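Local coordinates for protein BauA (Acinetobacter baumannii, PDB 6HCP) that serves as an outer-membrane receptor for ferric preacinetobactin and probably carries this iron-loaded siderophore inward by TonB-dependent transport, at residues V254-N259 with Y315-A320; P278-V283 with S334-L339; V391-Y396 with P400-K405. All blocks are in the same frame, centred on the assembly; numbering follows the deposited sequence.

In the fold
The three contacts lie where loops of a TonB-dependent receptor leave and rejoin the strands of its beta-barrel. Contacts 1 and 2 interleave along the chain, in the order 254-259, 278-283, 315-320, 334-339, and their centres lie about 5 Å apart; contact 3 follows in sequence, its centre about 11 Å from that of contact 2 and 14 Å from that of contact 1. Strand 302-318 is the antiparallel neighbour of both 282-297 and 331-358, so Asn318 O meets Ser282 N and Tyr317 N meets Leu339 O between contacts 1 and 2. Strand 391-394 pairs with 331-358, and Trp280 NE1 reaches Trp402 O, linking contact 3 to contact 2 at the probably extracellular, loop end of the barrel.

Contact 1. Residues V254-N259 with Y315-A320; sequences VTRGVN and YKYNGA. With EDO (1,2-ethanediol), chain J.
Arg256 bends over the hydroxyl end of Tyr317, while Val254 crosses the same ring obliquely. The aliphatic part of the arginine does most of the touching: CB comes within 3.4 Å of Tyr317 OH and CD within 3.5 Å, with CG 3.4 Å from Ala320 O. A bend in the side chain at chi2 (64°) then brings NH1 over one face of the phenol, offset toward the rim, the two planes 42° apart. With Arg256 CZ 5.2 Å from the Tyr317 ring centroid, the cation-pi attraction is weak at most. Val254 CG1 adds an apolar touch, 3.7 Å from Tyr317 CE2. These residues probably lie where barrel and plug meet in the TonB-dependent receptor fold, for Trp100, from the plug part of the sequence, packs on both Arg256 and Tyr315. Tyr317 OH is fixed by donating to Ala320 O (2.6 Å) in the carbonyl plane, on a lone pair, which closes the corner the chain turns at Gly319. Arg256 NE donates to Ser321 O, just past that corner. A bound 1,2-ethanediol, probably from the crystallisation liquor, links the two segments: its O2 accepts from Arg256 NH1 (3.0 Å), at the guanidinium edge, and donates to Tyr315 OH (2.9 Å).

Contact 2. Residues P278-V283 with S334-L339; sequences PDWGSV and STLGQL. With EDO (1,2-ethanediol), chain D.
Leu336 presents its forked end to the benzene edge of the Trp280 indole, with CD1 close to the plane of the ring and 3.8 Å from CZ2. Both methyls straddle the edge atoms CZ2 and CH2, Leu336 CD2 being likewise 3.8 Å from Trp280 CZ2. CD2 also reaches Pro278 CG at 4.2 Å, so the one leucine is shared between two residues of a type I beta turn. That turn, Pro278 to Gly281, leads directly into strand 282-297 of the receptor barrel, whereas Leu336 belongs to strand 331-358. The contact thus spans the intervening strand 302-318 at the loop end of the barrel.

The tryptophan is held by its own turn and by a second loop. Within the turn, Gly281 N donates to Pro278 O (2.9 Å), and Pro278 CB sits over the centre of the indole face. The tryptophan takes the chi1 setting in which CG lies between backbone N and carbonyl carbon (52°), folding the indole back over the proline. Its polar edge is satisfied beyond the two segments: Trp280 NE1 bonds to Trp402 O in the loop that follows strand 391-394, which helps to fix the rotation of the ring. Further along, as the strand begins, Ser282 OG shares a 2.7 Å hydrogen bond with O1 of a bound 1,2-ethanediol, and either oxygen could be the donor.

Contact 3. Residues V391-Y396 with P400-K405; sequences VITNIY and PNWGPK
Thr393 lays its methyl over one face of the Trp402 indole: CG2 lies 4.0 Å from the centroid of the six-membered ring and only 4° off its normal, a CH-pi contact with the methyl carbon almost on the ring normal. The chain here reverses direction in a loop of the TonB-dependent receptor barrel, strand 391-394 going out and 400-405 returning beside it without a direct backbone hydrogen bond between the two. Although Trp402 CB points away from the strand, the indole turns back toward it, with CH2 3.8 Å from Thr393 OG1. Val391 crosses the same ring system at about a right angle. Its CG1, anti to the backbone N (chi1 180°), comes within 3.6 Å of Asn401 O and touches Trp402 CE3, while Pro400 CB closes the row against Thr393 CG2.

In place of direct backbone pairing, one water spans the gap, donating to both Ile392 O and Asn401 O at 2.6 Å. Strand 331-358 pairs with 391-394, and Pro278 and Ser334 pack on Trp402. At the subunit boundaries, Pro400 packs on Lys268 of a second subunit and Tyr396 on Pro398 of a third. Each segment also contains an Asx turn. Asn394 OD1 accepts from Tyr396 N (2.9 Å) in the carbonyl plane, whereas Gly403 N approaches Asn401 OD1 (3.0 Å) from above the Asn401 carbonyl plane, 38° out of it.

Contact 1. Residues V254-N259 with Y315-A320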
loop_
_atom_site.group_PDB
_atom_site.type_symbol
_atom_site.label_atom_id
_atom_site.label_comp_id
_atom_site.label_asym_id
_atom_site.label_seq_id
_atom_site.Cartn_x
_atom_site.Cartn_y
_atom_site.Cartn_z
ATOM N N VAL A 254 7.890 22.584 9.025
ATOM C CA VAL A 254 8.011 23.136 7.673
ATOM C C VAL A 254 9.271 22.564 7.002
ATOM O O VAL A 254 10.325 22.373 7.645
ATOM C CB VAL A 254 8.039 24.678 7.715
ATOM C CG1 VAL A 254 9.215 25.202 8.511
ATOM C CG2 VAL A 254 8.051 25.285 6.316
ATOM N N THR A 255 9.188 22.317 5.692
ATOM C CA THR A 255 10.328 21.788 4.947
ATOM C C THR A 255 11.074 22.945 4.255
ATOM O O THR A 255 10.480 23.739 3.511
ATOM C CB THR A 255 9.897 20.645 4.017
ATOM O OG1 THR A 255 11.097 20.067 3.508
ATOM C CG2 THR A 255 8.993 21.083 2.885
ATOM N N ARG A 256 12.367 23.054 4.581
ATOM C CA ARG A 256 13.266 24.126 4.111
ATOM C C ARG A 256 14.179 23.608 2.997
ATOM O O ARG A 256 14.678 24.384 2.162
ATOM C CB ARG A 256 14.082 24.672 5.288
ATOM C CG ARG A 256 15.072 25.776 4.926
ATOM C CD ARG A 256 14.336 27.006 4.414
ATOM N NE ARG A 256 15.189 28.177 4.252
ATOM C CZ ARG A 256 14.742 29.426 4.068
ATOM N NH1 ARG A 256 13.441 29.707 4.094
ATOM N NH2 ARG A 256 15.616 30.413 3.993
ATOM N N GLY A 257 14.475 22.303 3.024
ATOM C CA GLY A 257 15.423 21.684 2.098
ATOM C C GLY A 257 16.870 21.773 2.554
ATOM O O GLY A 257 17.200 22.354 3.595
ATOM N N VAL A 258 17.740 21.129 1.781
ATOM C CA VAL A 258 19.111 20.912 2.166
ATOM C C VAL A 258 20.024 21.229 0.977
ATOM O O VAL A 258 19.655 21.074 -0.193
ATOM C CB VAL A 258 19.319 19.480 2.693
ATOM C CG1 VAL A 258 18.425 19.213 3.897
ATOM C CG2 VAL A 258 19.089 18.439 1.608
ATOM N N ASN A 259 21.267 21.528 1.314
ATOM C CA ASN A 259 22.337 21.842 0.359
ATOM C C ASN A 259 23.300 20.662 0.236
ATOM O O ASN A 259 23.537 19.931 1.190
ATOM C CB ASN A 259 23.055 23.132 0.762
ATOM C CG ASN A 259 22.168 24.351 0.595
ATOM O OD1 ASN A 259 21.188 24.302 -0.146
ATOM N ND2 ASN A 259 22.383 25.375 1.409
ATOM N N TYR A 315 4.212 37.435 7.624
ATOM C CA TYR A 315 4.962 36.207 7.489
ATOM C C TYR A 315 5.871 36.044 8.694
ATOM O O TYR A 315 6.616 36.959 9.024
ATOM C CB TYR A 315 5.803 36.215 6.215
ATOM C CG TYR A 315 6.657 34.993 6.002
ATOM C CD1 TYR A 315 6.155 33.852 5.386
ATOM C CD2 TYR A 315 8.001 35.006 6.319
ATOM C CE1 TYR A 315 6.963 32.750 5.146
ATOM C CE2 TYR A 315 8.823 33.913 6.081
ATOM C CZ TYR A 315 8.296 32.768 5.514
ATOM O OH TYR A 315 9.119 31.706 5.265
ATOM N N LYS A 316 5.939 34.813 9.209
ATOM C CA LYS A 316 6.845 34.466 10.286
ATOM C C LYS A 316 7.410 33.060 10.064
ATOM O O LYS A 316 6.679 32.146 9.713
ATOM C CB LYS A 316 6.099 34.505 11.625
ATOM C CG LYS A 316 5.590 35.878 12.054
ATOM C CD LYS A 316 4.797 35.790 13.360
ATOM C CE LYS A 316 4.505 37.137 13.981
ATOM N NZ LYS A 316 3.741 37.976 13.041
ATOM N N TYR A 317 8.715 32.913 10.288
ATOM C CA TYR A 317 9.417 31.657 10.082
ATOM C C TYR A 317 10.444 31.483 11.195
ATOM O O TYR A 317 11.296 32.331 11.404
ATOM C CB TYR A 317 10.114 31.615 8.715
ATOM C CG TYR A 317 10.892 30.352 8.463
ATOM C CD1 TYR A 317 12.162 30.182 8.976
ATOM C CD2 TYR A 317 10.410 29.379 7.607
ATOM C CE1 TYR A 317 12.903 29.040 8.715
ATOM C CE2 TYR A 317 11.122 28.217 7.363
ATOM C CZ TYR A 317 12.364 28.032 7.933
ATOM O OH TYR A 317 13.109 26.908 7.660
ATOM N N ASN A 318 10.392 30.318 11.844
ATOM C CA ASN A 318 11.355 29.935 12.877
ATOM C C ASN A 318 11.798 28.500 12.587
ATOM O O ASN A 318 10.980 27.597 12.627
ATOM C CB ASN A 318 10.691 30.012 14.252
ATOM C CG ASN A 318 11.619 29.771 15.422
ATOM O OD1 ASN A 318 12.828 29.941 15.307
ATOM N ND2 ASN A 318 11.026 29.647 16.597
ATOM N N GLY A 319 13.066 28.303 12.248
ATOM C CA GLY A 319 13.513 26.991 11.829
ATOM C C GLY A 319 14.917 27.000 11.283
ATOM O O GLY A 319 15.752 27.813 11.690
ATOM N N ALA A 320 15.213 26.039 10.408
ATOM C CA ALA A 320 16.511 25.983 9.781
ATOM C C ALA A 320 16.597 27.096 8.723
ATOM O O ALA A 320 15.650 27.294 7.950
ATOM C CB ALA A 320 16.734 24.631 9.176
HETATM C C1 EDO J . 11.628 33.921 2.578
HETATM O O1 EDO J . 12.777 34.569 2.028
HETATM C C2 EDO J . 12.029 32.503 2.943
HETATM O O2 EDO J . 11.818 32.234 4.336
#

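Contact 2. Residues P278-V283 with S334-L339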
loop_
_atom_site.group_PDB
_atom_site.type_symbol
_atom_site.label_atom_id
_atom_site.label_comp_id
_atom_site.label_asym_id
_atom_site.label_seq_id
_atom_site.Cartn_x
_atom_site.Cartn_y
_atom_site.Cartn_z
ATOM N N PRO A 278 14.022 20.899 11.093
ATOM C CA PRO A 278 13.639 20.734 12.495
ATOM C C PRO A 278 12.149 20.424 12.687
ATOM O O PRO A 278 11.288 21.112 12.151
ATOM C CB PRO A 278 14.018 22.078 13.138
ATOM C CG PRO A 278 15.133 22.621 12.268
ATOM C CD PRO A 278 14.867 22.083 10.879
ATOM N N ASP A 279 11.855 19.417 13.532
ATOM C CA ASP A 279 10.490 19.047 13.852
ATOM C C ASP A 279 9.784 20.225 14.525
ATOM O O ASP A 279 8.598 20.422 14.298
ATOM C CB ASP A 279 10.392 17.743 14.676
ATOM C CG ASP A 279 11.369 17.601 15.836
ATOM O OD1 ASP A 279 11.810 18.650 16.362
ATOM O OD2 ASP A 279 11.671 16.435 16.226
ATOM N N TRP A 280 10.541 21.073 15.228
ATOM C CA TRP A 280 9.955 22.229 15.921
ATOM C C TRP A 280 9.796 23.447 14.996
ATOM O O TRP A 280 9.192 24.437 15.400
ATOM C CB TRP A 280 10.774 22.589 17.160
ATOM C CG TRP A 280 12.239 22.782 16.935
ATOM C CD1 TRP A 280 13.241 21.938 17.332
ATOM C CD2 TRP A 280 12.893 23.927 16.348
ATOM N NE1 TRP A 280 14.458 22.465 17.002
ATOM C CE2 TRP A 280 14.278 23.695 16.424
ATOM C CE3 TRP A 280 12.444 25.144 15.820
ATOM C CZ2 TRP A 280 15.215 24.603 15.942
ATOM C CZ3 TRP A 280 13.367 26.033 15.330
ATOM C CH2 TRP A 280 14.735 25.778 15.407
ATOM N N GLY A 281 10.357 23.384 13.783
ATOM C CA GLY A 281 10.335 24.548 12.863
ATOM C C GLY A 281 8.924 24.852 12.402
ATOM O O GLY A 281 8.110 23.935 12.235
ATOM N N SER A 282 8.592 26.136 12.233
ATOM C CA SER A 282 7.258 26.468 11.800
ATOM C C SER A 282 7.268 27.730 10.937
ATOM O O SER A 282 8.165 28.600 11.039
ATOM C CB SER A 282 6.298 26.599 12.947
ATOM O OG SER A 282 6.653 27.675 13.771
ATOM N N VAL A 283 6.230 27.822 10.116
ATOM C CA VAL A 283 5.987 28.979 9.294
ATOM C C VAL A 283 4.517 29.330 9.455
ATOM O O VAL A 283 3.646 28.442 9.530
ATOM C CB VAL A 283 6.347 28.730 7.815
ATOM C CG1 VAL A 283 5.413 27.711 7.175
ATOM C CG2 VAL A 283 6.336 30.040 7.014
ATOM N N SER A 334 22.761 21.722 10.203
ATOM C CA SER A 334 21.710 22.693 10.011
ATOM C C SER A 334 21.998 23.941 10.855
ATOM O O SER A 334 22.002 23.913 12.084
ATOM C CB SER A 334 20.337 22.098 10.302
ATOM O OG SER A 334 20.079 20.940 9.505
ATOM N N THR A 335 22.033 25.090 10.187
ATOM C CA THR A 335 22.044 26.371 10.874
ATOM C C THR A 335 20.598 26.834 11.059
ATOM O O THR A 335 19.752 26.600 10.206
ATOM C CB THR A 335 22.860 27.396 10.072
ATOM O OG1 THR A 335 22.129 27.589 8.866
ATOM C CG2 THR A 335 24.256 26.926 9.732
ATOM N N LEU A 336 20.343 27.541 12.160
ATOM C CA LEU A 336 19.020 27.974 12.512
ATOM C C LEU A 336 18.887 29.477 12.237
ATOM O O LEU A 336 19.838 30.211 12.412
ATOM C CB LEU A 336 18.779 27.666 13.989
ATOM C CG LEU A 336 19.005 26.210 14.398
ATOM C CD1 LEU A 336 18.718 26.021 15.880
ATOM C CD2 LEU A 336 18.145 25.279 13.561
ATOM N N GLY A 337 17.674 29.913 11.899
ATOM C CA GLY A 337 17.386 31.318 11.589
ATOM C C GLY A 337 15.935 31.666 11.837
ATOM O O GLY A 337 15.081 30.788 12.011
ATOM N N GLN A 338 15.663 32.966 11.948
ATOM C CA GLN A 338 14.318 33.483 12.119
ATOM C C GLN A 338 14.120 34.645 11.144
ATOM O O GLN A 338 15.023 35.460 10.941
ATOM C CB GLN A 338 14.089 33.939 13.560
ATOM C CG GLN A 338 14.260 32.822 14.580
ATOM C CD GLN A 338 13.964 33.266 15.999
ATOM O OE1 GLN A 338 13.782 34.452 16.284
ATOM N NE2 GLN A 338 13.717 32.292 16.862
ATOM N N LEU A 339 12.922 34.716 10.569
ATOM C CA LEU A 339 12.558 35.783 9.651
ATOM C C LEU A 339 11.101 36.145 9.884
ATOM O O LEU A 339 10.254 35.283 10.095
ATOM C CB LEU A 339 12.784 35.307 8.210
ATOM C CG LEU A 339 12.312 36.268 7.110
ATOM C CD1 LEU A 339 13.054 37.594 7.180
ATOM C CD2 LEU A 339 12.499 35.637 5.738
HETATM C C1 EDO D . 5.911 30.990 12.936
HETATM O O1 EDO D . 5.175 29.847 13.351
HETATM C C2 EDO D . 7.179 31.167 13.723
HETATM O O2 EDO D . 6.857 31.383 15.104
#

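Contact 3. Residues V391-Y396 with P400-K405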
loop_
_atom_site.group_PDB
_atom_site.type_symbol
_atom_site.label_atom_id
_atom_site.label_comp_id
_atom_site.label_asym_id
_atom_site.label_seq_id
_atom_site.Cartn_x
_atom_site.Cartn_y
_atom_site.Cartn_z
ATOM N N VAL A 391 23.065 22.429 14.278
ATOM C CA VAL A 391 22.527 21.177 14.764
ATOM C C VAL A 391 22.977 20.066 13.817
ATOM O O VAL A 391 22.786 20.155 12.599
ATOM C CB VAL A 391 20.994 21.258 14.869
ATOM C CG1 VAL A 391 20.400 19.950 15.372
ATOM C CG2 VAL A 391 20.563 22.425 15.755
ATOM N N ILE A 392 23.591 19.017 14.383
ATOM C CA ILE A 392 24.159 17.933 13.599
ATOM C C ILE A 392 23.232 16.728 13.712
ATOM O O ILE A 392 22.936 16.291 14.821
ATOM C CB ILE A 392 25.584 17.561 14.050
ATOM C CG1 ILE A 392 26.517 18.773 14.123
ATOM C CG2 ILE A 392 26.154 16.461 13.163
ATOM C CD1 ILE A 392 26.684 19.507 12.819
ATOM N N THR A 393 22.704 16.282 12.570
ATOM C CA THR A 393 21.831 15.120 12.523
ATOM C C THR A 393 22.342 14.199 11.416
ATOM O O THR A 393 23.420 14.431 10.817
ATOM C CB THR A 393 20.362 15.510 12.309
ATOM O OG1 THR A 393 20.221 16.164 11.039
ATOM C CG2 THR A 393 19.827 16.413 13.392
ATOM N N ASN A 394 21.537 13.198 11.085
ATOM C CA ASN A 394 21.803 12.356 9.924
ATOM C C ASN A 394 20.479 12.189 9.175
ATOM O O ASN A 394 19.451 11.930 9.806
ATOM C CB ASN A 394 22.439 11.026 10.363
ATOM C CG ASN A 394 22.825 10.138 9.208
ATOM O OD1 ASN A 394 21.972 9.660 8.454
ATOM N ND2 ASN A 394 24.125 9.956 9.014
ATOM N N ILE A 395 20.506 12.302 7.842
ATOM C CA ILE A 395 19.263 12.297 7.068
ATOM C C ILE A 395 18.545 10.945 7.189
ATOM O O ILE A 395 17.347 10.884 6.930
ATOM C CB ILE A 395 19.472 12.661 5.586
ATOM C CG1 ILE A 395 20.257 11.593 4.827
ATOM C CG2 ILE A 395 20.117 14.038 5.463
ATOM C CD1 ILE A 395 20.406 11.876 3.354
ATOM N N TYR A 396 19.281 9.876 7.485
ATOM C CA TYR A 396 18.673 8.563 7.584
ATOM C C TYR A 396 18.251 8.223 9.020
ATOM O O TYR A 396 17.726 7.131 9.247
ATOM C CB TYR A 396 19.637 7.502 7.054
ATOM C CG TYR A 396 20.078 7.738 5.631
ATOM C CD1 TYR A 396 19.172 7.679 4.588
ATOM C CD2 TYR A 396 21.388 8.061 5.337
ATOM C CE1 TYR A 396 19.551 7.959 3.289
ATOM C CE2 TYR A 396 21.796 8.295 4.031
ATOM C CZ TYR A 396 20.870 8.275 3.010
ATOM O OH TYR A 396 21.273 8.488 1.719
ATOM N N PRO A 400 15.969 11.965 14.832
ATOM C CA PRO A 400 16.961 13.031 14.967
ATOM C C PRO A 400 16.698 13.896 16.206
ATOM O O PRO A 400 15.563 14.176 16.563
ATOM C CB PRO A 400 16.784 13.803 13.650
ATOM C CG PRO A 400 15.310 13.634 13.343
ATOM C CD PRO A 400 15.054 12.179 13.698
ATOM N N ASN A 401 17.772 14.400 16.808
ATOM C CA ASN A 401 17.648 15.325 17.924
ATOM C C ASN A 401 17.840 16.758 17.400
ATOM O O ASN A 401 18.972 17.117 17.052
ATOM C CB ASN A 401 18.707 15.039 18.992
ATOM C CG ASN A 401 18.628 15.977 20.176
ATOM O OD1 ASN A 401 17.769 16.855 20.243
ATOM N ND2 ASN A 401 19.535 15.805 21.122
ATOM N N TRP A 402 16.735 17.502 17.275
ATOM C CA TRP A 402 16.751 18.843 16.684
ATOM C C TRP A 402 17.013 19.909 17.756
ATOM O O TRP A 402 17.138 21.092 17.434
ATOM C CB TRP A 402 15.450 19.121 15.929
ATOM C CG TRP A 402 15.370 18.395 14.626
ATOM C CD1 TRP A 402 14.549 17.346 14.316
ATOM C CD2 TRP A 402 16.194 18.623 13.477
ATOM N NE1 TRP A 402 14.797 16.926 13.034
ATOM C CE2 TRP A 402 15.825 17.665 12.511
ATOM C CE3 TRP A 402 17.155 19.587 13.145
ATOM C CZ2 TRP A 402 16.362 17.672 11.227
ATOM C CZ3 TRP A 402 17.685 19.586 11.877
ATOM C CH2 TRP A 402 17.299 18.632 10.935
ATOM N N GLY A 403 17.102 19.492 19.024
ATOM C CA GLY A 403 17.389 20.432 20.105
ATOM C C GLY A 403 16.168 21.272 20.466
ATOM O O GLY A 403 15.058 21.051 19.983
ATOM N N PRO A 404 16.307 22.222 21.412
ATOM C CA PRO A 404 15.170 23.032 21.832
ATOM C C PRO A 404 14.751 24.056 20.758
ATOM O O PRO A 404 15.541 24.413 19.876
ATOM C CB PRO A 404 15.680 23.713 23.109
ATOM C CG PRO A 404 17.192 23.727 22.983
ATOM C CD PRO A 404 17.580 22.612 22.035
ATOM N N LYS A 405 13.472 24.427 20.797
ATOM C CA LYS A 405 12.904 25.425 19.948
ATOM C C LYS A 405 13.279 26.810 20.464
ATOM O O LYS A 405 12.881 27.185 21.555
ATOM C CB LYS A 405 11.389 25.277 19.947
ATOM C CG LYS A 405 10.647 26.230 19.025
ATOM C CD LYS A 405 9.177 26.288 19.350
ATOM C CE LYS A 405 8.308 26.488 18.134
ATOM N NZ LYS A 405 6.900 26.111 18.406
HETATM O O HOH W 1 21.437 16.148 16.979
#